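Local coordinates for protein Exo beta-1,2-glucooligosaccharide sophorohydrolase (non-reducing end) (Parabacteroides distasonis ATCC 8503, PDB 5Z06) that hydrolyses linear beta-1,2-glucan and beta-1,2-glucooligosaccharides of four or more units, releasing sophorose from the non-reducing end as an exo-type enzyme, at residues A[565-570]-A[584-589]; A[329-334]-A[402-407]; A[589-594]-A[649-654]. All coordinates share one frame; numbering follows the deposited sequence.

Interaction 1 of 3, residues A[565-570]-A[584-589]; sequences KINQRY and DCWGLT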
loop_
_atom_site.group_PDB
_atom_site.type_symbol
_atom_site.label_atom_id
_atom_site.label_comp_id
_atom_site.label_asym_id
_atom_site.label_seq_id
_atom_site.Cartn_x
_atom_site.Cartn_y
_atom_site.Cartn_z
ATOM N N LYS A 565 -8.558 12.727 17.543
ATOM C CA LYS A 565 -9.932 12.755 18.026
ATOM C C LYS A 565 -10.882 13.458 17.080
ATOM O O LYS A 565 -12.019 13.049 16.951
ATOM C CB LYS A 565 -9.993 13.436 19.377
ATOM C CG LYS A 565 -9.483 12.558 20.504
ATOM C CD LYS A 565 -9.223 13.392 21.742
ATOM C CE LYS A 565 -10.178 13.100 22.875
ATOM N NZ LYS A 565 -10.082 14.192 23.879
ATOM N N ILE A 566 -10.410 14.547 16.476
ATOM C CA ILE A 566 -11.173 15.322 15.520
ATOM C C ILE A 566 -11.505 14.443 14.342
ATOM O O ILE A 566 -12.622 14.428 13.853
ATOM C CB ILE A 566 -10.366 16.553 15.036
ATOM C CG1 ILE A 566 -10.434 17.699 16.068
ATOM C CG2 ILE A 566 -10.862 17.075 13.699
ATOM C CD1 ILE A 566 -9.349 18.745 15.931
ATOM N N ASN A 567 -10.486 13.740 13.866
ATOM C CA ASN A 567 -10.638 12.839 12.761
ATOM C C ASN A 567 -11.674 11.749 13.111
ATOM O O ASN A 567 -12.638 11.536 12.355
ATOM C CB ASN A 567 -9.250 12.280 12.356
ATOM C CG ASN A 567 -9.272 11.578 11.023
ATOM O OD1 ASN A 567 -10.094 10.680 10.819
ATOM N ND2 ASN A 567 -8.348 11.943 10.127
ATOM N N GLN A 568 -11.522 11.109 14.260
ATOM C CA GLN A 568 -12.498 10.122 14.670
ATOM C C GLN A 568 -13.895 10.722 14.739
ATOM O O GLN A 568 -14.870 10.080 14.318
ATOM C CB GLN A 568 -12.170 9.481 16.017
ATOM C CG GLN A 568 -13.087 8.307 16.333
ATOM C CD GLN A 568 -13.037 7.857 17.767
ATOM O OE1 GLN A 568 -12.864 8.655 18.657
ATOM N NE2 GLN A 568 -13.248 6.566 17.996
ATOM N N ARG A 569 -14.004 11.929 15.276
ATOM C CA ARG A 569 -15.341 12.519 15.471
ATOM C C ARG A 569 -16.013 12.916 14.189
ATOM O O ARG A 569 -17.233 12.829 14.081
ATOM C CB ARG A 569 -15.306 13.688 16.428
ATOM C CG ARG A 569 -15.060 13.177 17.826
ATOM C CD ARG A 569 -14.618 14.289 18.714
ATOM N NE ARG A 569 -14.270 13.764 20.026
ATOM C CZ ARG A 569 -14.061 14.523 21.093
ATOM N NH1 ARG A 569 -14.202 15.841 21.007
ATOM N NH2 ARG A 569 -13.733 13.961 22.249
ATOM N N TYR A 570 -15.212 13.355 13.234
ATOM C CA TYR A 570 -15.681 13.578 11.882
ATOM C C TYR A 570 -16.246 12.278 11.313
ATOM O O TYR A 570 -17.269 12.266 10.620
ATOM C CB TYR A 570 -14.536 14.049 11.002
ATOM C CG TYR A 570 -14.888 14.009 9.547
ATOM C CD1 TYR A 570 -14.710 12.843 8.798
ATOM C CD2 TYR A 570 -15.452 15.129 8.905
ATOM C CE1 TYR A 570 -15.057 12.791 7.462
ATOM C CE2 TYR A 570 -15.787 15.085 7.555
ATOM C CZ TYR A 570 -15.583 13.919 6.829
ATOM O OH TYR A 570 -15.936 13.862 5.488
ATOM N N ASP A 584 -15.323 2.956 15.131
ATOM C CA ASP A 584 -14.377 1.895 14.920
ATOM C C ASP A 584 -13.854 1.907 13.478
ATOM O O ASP A 584 -13.206 0.978 13.021
ATOM C CB ASP A 584 -15.016 0.560 15.337
ATOM C CG ASP A 584 -16.250 0.214 14.546
ATOM O OD1 ASP A 584 -16.694 1.031 13.717
ATOM O OD2 ASP A 584 -16.771 -0.900 14.743
ATOM N N CYS A 585 -14.133 2.981 12.762
ATOM C CA CYS A 585 -13.717 3.086 11.393
ATOM C C CYS A 585 -13.506 4.540 11.083
ATOM O O CYS A 585 -14.426 5.262 10.694
ATOM C CB CYS A 585 -14.734 2.463 10.457
ATOM S SG CYS A 585 -14.129 2.484 8.758
ATOM N N TRP A 586 -12.261 4.963 11.272
ATOM C CA TRP A 586 -11.907 6.366 11.235
ATOM C C TRP A 586 -10.426 6.482 10.989
ATOM O O TRP A 586 -9.710 5.502 11.095
ATOM C CB TRP A 586 -12.242 6.996 12.579
ATOM C CG TRP A 586 -11.402 6.434 13.708
ATOM C CD1 TRP A 586 -11.626 5.284 14.412
ATOM C CD2 TRP A 586 -10.200 6.988 14.222
ATOM N NE1 TRP A 586 -10.621 5.096 15.353
ATOM C CE2 TRP A 586 -9.735 6.128 15.250
ATOM C CE3 TRP A 586 -9.469 8.128 13.924
ATOM C CZ2 TRP A 586 -8.577 6.392 15.987
ATOM C CZ3 TRP A 586 -8.307 8.388 14.653
ATOM C CH2 TRP A 586 -7.880 7.523 15.670
ATOM N N GLY A 587 -9.967 7.698 10.750
ATOM C CA GLY A 587 -8.545 7.981 10.537
ATOM C C GLY A 587 -8.274 8.291 9.093
ATOM O O GLY A 587 -7.372 7.732 8.492
ATOM N N LEU A 588 -9.046 9.214 8.541
ATOM C CA LEU A 588 -8.850 9.630 7.191
ATOM C C LEU A 588 -7.462 10.166 6.993
ATOM O O LEU A 588 -6.975 10.984 7.774
ATOM C CB LEU A 588 -9.898 10.666 6.777
ATOM C CG LEU A 588 -11.297 10.025 6.624
ATOM C CD1 LEU A 588 -12.398 11.064 6.530
ATOM C CD2 LEU A 588 -11.346 9.134 5.407
ATOM N N THR A 589 -6.825 9.686 5.935
ATOM C CA THR A 589 -5.443 10.030 5.650
ATOM C C THR A 589 -5.139 9.664 4.187
ATOM O O THR A 589 -6.004 9.190 3.426
ATOM C CB THR A 589 -4.464 9.333 6.645
ATOM O OG1 THR A 589 -3.109 9.685 6.361
ATOM C CG2 THR A 589 -4.573 7.849 6.574
#
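Asn567 spreads its amide against the backbone of Gly587 and Leu588. CG lies anti to the backbone N (chi1 -167°), and this carries the amide off the helix toward the loop. OD1 of Asn567 takes a hydrogen bond from Leu588 N at 2.9 Å. That donor is tilted somewhat from the carbonyl plane. Gly587 N reaches the same oxygen at 3.0 Å from OD1 of Asn567, but the bond is weak. On the other branch, Asn567 ND2 donates to Leu588 O at 2.9 Å. This bond lies in the carbonyl plane, on a lone pair, and close to the plane of the amide. One side chain thus holds both polar backbone atoms of Leu588.

Gln568 follows, and its aliphatic part lies on one face of Trp586. Gln568 CG stands 3.8 Å from the centroid of the five-membered ring of Trp586, 15° off the ring normal, a CH-pi contact. Gln568 CB sits toward the rim of that face, 3.6 Å from Trp586 CD2. The amide end goes to Glu583 O through NE2, and Trp586 NE1 donates to Ala626 O. Both polar ends thus have partners outside the pair, and NE1 links the indole to helix 624-636.

Tyr570, one turn on from Asn567, meets the loop through its ring. Its CE1 is 3.3 Å from CD1 of Leu588, and the two side chains cross at about a right angle. The Tyr570 hydroxyl bonds to Asp607 and Gln575.

The contact folds the loop after helix 556-573 back onto that helix, within the family's glycoamylase-like region. The buried backbone N and O of Leu588 gain an acceptor and a donor from the Asn567 amide, and the Leu588 backbone also bonds with Leu534.

Interaction 2 of 3, residues A[329-334]-A[402-407]; sequences GIMAIV and LLTARQ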
loop_
_atom_site.group_PDB
_atom_site.type_symbol
_atom_site.label_atom_id
_atom_site.label_comp_id
_atom_site.label_asym_id
_atom_site.label_seq_id
_atom_site.Cartn_x
_atom_site.Cartn_y
_atom_site.Cartn_z
ATOM N N GLY A 329 10.304 1.688 8.526
ATOM C CA GLY A 329 10.437 0.260 8.571
ATOM C C GLY A 329 11.569 -0.180 9.457
ATOM O O GLY A 329 11.474 -1.161 10.165
ATOM N N ILE A 330 12.648 0.565 9.369
ATOM C CA ILE A 330 13.782 0.449 10.273
ATOM C C ILE A 330 13.302 0.429 11.716
ATOM O O ILE A 330 13.726 -0.409 12.507
ATOM C CB ILE A 330 14.769 1.601 9.981
ATOM C CG1 ILE A 330 15.693 1.158 8.845
ATOM C CG2 ILE A 330 15.541 2.045 11.214
ATOM C CD1 ILE A 330 16.463 2.298 8.216
ATOM N N MET A 331 12.389 1.339 12.019
ATOM C CA MET A 331 11.788 1.430 13.347
ATOM C C MET A 331 10.858 0.265 13.643
ATOM O O MET A 331 10.900 -0.253 14.749
ATOM C CB MET A 331 11.079 2.763 13.531
ATOM C CG MET A 331 12.093 3.873 13.475
ATOM S SD MET A 331 11.281 5.430 13.196
ATOM C CE MET A 331 11.082 5.857 14.895
ATOM N N ALA A 332 10.090 -0.158 12.636
ATOM C CA ALA A 332 9.299 -1.372 12.726
ATOM C C ALA A 332 10.187 -2.569 12.999
ATOM O O ALA A 332 9.811 -3.455 13.778
ATOM C CB ALA A 332 8.479 -1.594 11.457
ATOM N N ILE A 333 11.360 -2.620 12.371
ATOM C CA ILE A 333 12.254 -3.740 12.601
ATOM C C ILE A 333 12.811 -3.719 14.027
ATOM O O ILE A 333 12.850 -4.752 14.699
ATOM C CB ILE A 333 13.376 -3.831 11.551
ATOM C CG1 ILE A 333 12.791 -4.152 10.189
ATOM C CG2 ILE A 333 14.330 -4.941 11.926
ATOM C CD1 ILE A 333 13.701 -3.853 9.014
ATOM N N VAL A 334 13.194 -2.548 14.518
ATOM C CA VAL A 334 13.648 -2.446 15.900
ATOM C C VAL A 334 12.566 -2.963 16.862
ATOM O O VAL A 334 12.855 -3.774 17.758
ATOM C CB VAL A 334 14.060 -1.014 16.239
ATOM C CG1 VAL A 334 14.226 -0.798 17.726
ATOM C CG2 VAL A 334 15.358 -0.685 15.531
ATOM N N LEU A 402 17.068 5.869 11.474
ATOM C CA LEU A 402 18.450 5.452 11.680
ATOM C C LEU A 402 18.987 5.842 13.034
ATOM O O LEU A 402 19.702 5.046 13.656
ATOM C CB LEU A 402 19.371 5.974 10.592
ATOM C CG LEU A 402 19.170 5.349 9.222
ATOM C CD1 LEU A 402 19.890 6.223 8.216
ATOM C CD2 LEU A 402 19.675 3.915 9.128
ATOM N N LEU A 403 18.650 7.042 13.500
ATOM C CA LEU A 403 19.085 7.460 14.819
ATOM C C LEU A 403 18.415 6.637 15.899
ATOM O O LEU A 403 19.038 6.359 16.930
ATOM C CB LEU A 403 18.817 8.929 15.062
ATOM C CG LEU A 403 19.592 9.884 14.154
ATOM C CD1 LEU A 403 19.362 11.293 14.672
ATOM C CD2 LEU A 403 21.081 9.612 14.064
ATOM N N THR A 404 17.169 6.224 15.658
ATOM C CA THR A 404 16.497 5.301 16.553
ATOM C C THR A 404 17.249 3.982 16.599
ATOM O O THR A 404 17.591 3.499 17.662
ATOM C CB THR A 404 15.051 5.064 16.130
ATOM O OG1 THR A 404 14.369 6.317 16.127
ATOM C CG2 THR A 404 14.357 4.107 17.075
ATOM N N ALA A 405 17.528 3.431 15.433
ATOM C CA ALA A 405 18.271 2.200 15.351
ATOM C C ALA A 405 19.621 2.327 16.028
ATOM O O ALA A 405 20.061 1.416 16.724
ATOM C CB ALA A 405 18.470 1.787 13.903
ATOM N N ARG A 406 20.277 3.459 15.821
ATOM C CA ARG A 406 21.607 3.678 16.368
ATOM C C ARG A 406 21.624 3.643 17.893
ATOM O O ARG A 406 22.593 3.204 18.487
ATOM C CB ARG A 406 22.152 5.005 15.850
ATOM C CG ARG A 406 23.608 5.245 16.113
ATOM C CD ARG A 406 23.785 6.039 17.378
ATOM N NE ARG A 406 25.191 6.316 17.603
ATOM C CZ ARG A 406 25.816 6.273 18.779
ATOM N NH1 ARG A 406 25.199 5.916 19.906
ATOM N NH2 ARG A 406 27.099 6.567 18.817
ATOM N N GLN A 407 20.560 4.134 18.515
ATOM C CA GLN A 407 20.414 4.049 19.953
ATOM C C GLN A 407 20.061 2.658 20.395
ATOM O O GLN A 407 20.423 2.271 21.479
ATOM C CB GLN A 407 19.355 5.034 20.432
ATOM C CG GLN A 407 19.758 6.464 20.174
ATOM C CD GLN A 407 21.074 6.765 20.833
ATOM O OE1 GLN A 407 22.111 6.661 20.207
ATOM N NE2 GLN A 407 21.029 7.050 22.125
#
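Met331 bends at chi3 (92°), and the bend swings its methyl CE to OG1 of Thr404, 3.5 Å away. Thr404 holds OG1 beside its own backbone N (chi1 -59°). From there the oxygen is hydrogen-bonded to Gln400 O, one turn back in the same helix, so the methionine methyl meets a hydroxyl that already has a partner. The two side chains cross at about a right angle, and Met331 CG also comes within 4.1 Å of Thr404 CB.

Ile330 uses two branches. Ile330 CD1 meets Leu402 CD2 at 3.7 Å, methyl against methyl. Ile330 CG2 turns to Ala405 CB at 4.0 Å. One turn further along, Val334 sets CG2 against CA of Ala405 at 4.1 Å. The small alanine thus takes a methyl from each of two residues on successive turns.

Helices 323-338 and 392-408 run in nearly the same direction here, their short axes 25° apart and 8.9 Å at closest approach. Such near-parallel packing is consistent with two helices of one layer in an (alpha/alpha)6 barrel, the fold of this glycoside hydrolase family. Helix 344-360 lines the join with Phe351, which touches both Ile330 and Ala405. Leu686 of helix 682-688 does the same for Val334 and Thr404.

Interaction 3 of 3, residues A[589-594]-A[649-654]; sequences TASDFA and RDAFNL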
loop_
_atom_site.group_PDB
_atom_site.type_symbol
_atom_site.label_atom_id
_atom_site.label_comp_id
_atom_site.label_asym_id
_atom_site.label_seq_id
_atom_site.Cartn_x
_atom_site.Cartn_y
_atom_site.Cartn_z
ATOM N N THR A 589 -6.825 9.686 5.935
ATOM C CA THR A 589 -5.443 10.030 5.650
ATOM C C THR A 589 -5.139 9.664 4.187
ATOM O O THR A 589 -6.004 9.190 3.426
ATOM C CB THR A 589 -4.464 9.333 6.645
ATOM O OG1 THR A 589 -3.109 9.685 6.361
ATOM C CG2 THR A 589 -4.573 7.849 6.574
ATOM N N ALA A 590 -3.900 9.918 3.806
ATOM C CA ALA A 590 -3.463 9.712 2.444
ATOM C C ALA A 590 -3.343 8.250 2.109
ATOM O O ALA A 590 -2.850 7.439 2.911
ATOM C CB ALA A 590 -2.132 10.381 2.209
ATOM N N SER A 591 -3.749 7.931 0.888
ATOM C CA SER A 591 -3.461 6.645 0.304
ATOM C C SER A 591 -3.717 6.706 -1.169
ATOM O O SER A 591 -4.393 7.628 -1.673
ATOM C CB SER A 591 -4.353 5.559 0.939
ATOM O OG SER A 591 -5.661 5.566 0.405
ATOM N N ASP A 592 -3.242 5.687 -1.871
ATOM C CA ASP A 592 -3.779 5.437 -3.207
ATOM C C ASP A 592 -5.246 5.017 -3.110
ATOM O O ASP A 592 -5.647 4.334 -2.192
ATOM C CB ASP A 592 -2.943 4.406 -3.967
ATOM C CG ASP A 592 -1.621 4.982 -4.450
ATOM O OD1 ASP A 592 -1.416 6.217 -4.326
ATOM O OD2 ASP A 592 -0.787 4.201 -4.952
ATOM N N PHE A 593 -6.048 5.501 -4.049
ATOM C CA PHE A 593 -7.415 5.053 -4.204
ATOM C C PHE A 593 -7.476 4.372 -5.575
ATOM O O PHE A 593 -6.480 3.827 -6.023
ATOM C CB PHE A 593 -8.368 6.250 -4.003
ATOM C CG PHE A 593 -9.847 5.913 -4.016
ATOM C CD1 PHE A 593 -10.339 4.715 -3.466
ATOM C CD2 PHE A 593 -10.757 6.809 -4.610
ATOM C CE1 PHE A 593 -11.692 4.432 -3.497
ATOM C CE2 PHE A 593 -12.106 6.517 -4.666
ATOM C CZ PHE A 593 -12.573 5.332 -4.094
ATOM N N ALA A 594 -8.613 4.424 -6.246
ATOM C CA ALA A 594 -8.910 3.566 -7.376
ATOM C C ALA A 594 -8.051 3.898 -8.592
ATOM O O ALA A 594 -7.581 3.017 -9.273
ATOM C CB ALA A 594 -10.378 3.719 -7.732
ATOM N N ARG A 649 -4.803 -4.165 4.369
ATOM C CA ARG A 649 -4.649 -3.566 3.062
ATOM C C ARG A 649 -4.627 -2.060 3.185
ATOM O O ARG A 649 -5.119 -1.495 4.143
ATOM C CB ARG A 649 -5.742 -4.041 2.122
ATOM C CG ARG A 649 -5.629 -5.531 1.917
ATOM C CD ARG A 649 -6.550 -6.055 0.849
ATOM N NE ARG A 649 -6.513 -7.504 0.905
ATOM C CZ ARG A 649 -5.551 -8.250 0.377
ATOM N NH1 ARG A 649 -4.524 -7.693 -0.278
ATOM N NH2 ARG A 649 -5.624 -9.566 0.502
ATOM N N ASP A 650 -4.015 -1.414 2.220
ATOM C CA ASP A 650 -3.706 -0.001 2.348
ATOM C C ASP A 650 -4.908 0.891 2.627
ATOM O O ASP A 650 -4.808 1.846 3.393
ATOM C CB ASP A 650 -3.024 0.492 1.102
ATOM C CG ASP A 650 -2.360 1.812 1.308
ATOM O OD1 ASP A 650 -1.630 1.938 2.312
ATOM O OD2 ASP A 650 -2.553 2.713 0.456
ATOM N N ALA A 651 -6.032 0.562 2.003
ATOM C CA ALA A 651 -7.230 1.348 2.108
ATOM C C ALA A 651 -8.395 0.561 1.610
ATOM O O ALA A 651 -8.240 -0.372 0.837
ATOM C CB ALA A 651 -7.110 2.636 1.286
ATOM N N PHE A 652 -9.572 1.014 1.992
ATOM C CA PHE A 652 -10.789 0.438 1.499
ATOM C C PHE A 652 -11.900 1.477 1.444
ATOM O O PHE A 652 -11.895 2.478 2.182
ATOM C CB PHE A 652 -11.181 -0.756 2.382
ATOM C CG PHE A 652 -11.587 -0.379 3.774
ATOM C CD1 PHE A 652 -10.644 0.008 4.711
ATOM C CD2 PHE A 652 -12.924 -0.450 4.167
ATOM C CE1 PHE A 652 -11.020 0.332 5.996
ATOM C CE2 PHE A 652 -13.306 -0.133 5.454
ATOM C CZ PHE A 652 -12.355 0.269 6.371
ATOM N N ASN A 653 -12.863 1.212 0.580
ATOM C CA ASN A 653 -14.005 2.078 0.429
ATOM C C ASN A 653 -15.209 1.186 0.336
ATOM O O ASN A 653 -15.458 0.573 -0.718
ATOM C CB ASN A 653 -13.846 2.941 -0.804
ATOM C CG ASN A 653 -14.906 4.015 -0.896
ATOM O OD1 ASN A 653 -16.072 3.775 -0.612
ATOM N ND2 ASN A 653 -14.495 5.209 -1.265
ATOM N N LEU A 654 -15.941 1.068 1.447
ATOM C CA LEU A 654 -17.160 0.257 1.441
ATOM C C LEU A 654 -18.250 0.904 0.592
ATOM O O LEU A 654 -19.107 0.207 0.067
ATOM C CB LEU A 654 -17.674 -0.014 2.847
ATOM C CG LEU A 654 -16.726 -0.882 3.680
ATOM C CD1 LEU A 654 -17.242 -0.963 5.106
ATOM C CD2 LEU A 654 -16.572 -2.268 3.069
HETATM O O HOH W 1 -1.009 4.318 -0.679
HETATM O O HOH W 2 -4.172 2.308 -1.619
#
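Ser591 and Ala651 form the tight part of this contact, together with Asp650. OG of Ser591 lies 3.4 Å from CB of Ala651, and both residues point their side chains across. OD2 of Asp650 comes equally close on the Ser591 side chain, 3.4 Å from CB of Ser591. The serine oxygen sits between its own backbone N and carbonyl carbon (chi1 79°). From there Ser591 OG donates to Asp592 O at 2.9 Å, coming from above the carbonyl plane and not on a lone pair.

Two residues further along each segment, Phe593 and Asn653 meet at a slant. CZ of Phe593 is 3.4 Å from ND2 of Asn653, and the ring and amide planes are 22° apart. ND2 is bonded to Asn608 O and Thr610 OG1, and OD1 to Val656 N, so the amide is fixed in rotation.

Strand 590-592 forms a small antiparallel pair with strand 597-599. Strand 652-653 is the middle strand of a second small sheet, between 610-611 and 658-659. The contact sets these two sheets against each other without joining them edge to edge.

The side at Asp592 is loose and wet. Asp650 OD2 reaches the backbone of Asp592 through two waters. One water accepts from Asp592 N at 2.9 Å and donates to Asp650 OD2. The second donates to Asp592 O, and to Asp650 OD2 at 2.7 Å. OD1 of Asp650 goes to Asn667 ND2, while the Asp592 carboxylate pairs with Arg76, with a glycerol about 5 Å from the Asp592 side chain.

With an alanine in place of Ser591, Asp592 O would probably lose its direct side-chain donor and a small gap would open over the Ala651 methyl.

How the interactions relate
Along the chain the three contacts come in series, with none nested in or crossing another. Interaction 2 comes first and closes a loop of 67 residues, bringing helix 392-408 back beside helix 323-338. Interaction 1 follows, closing a short loop of 13 residues that folds back on helix 556-573. Interaction 3 starts where it ends, since Thr589 belongs to both. It closes a loop of 54 residues and sets strand 590-592 near strand 652-653, each in its own small sheet. Interactions 1 and 3 also touch, with Cys585 SG 3.7 Å from Phe652 CZ, so these two contacts are neighbours in space as well as in sequence. Interaction 2 stands apart, its centre 27 to 28 Å from the other two, in the helical packing.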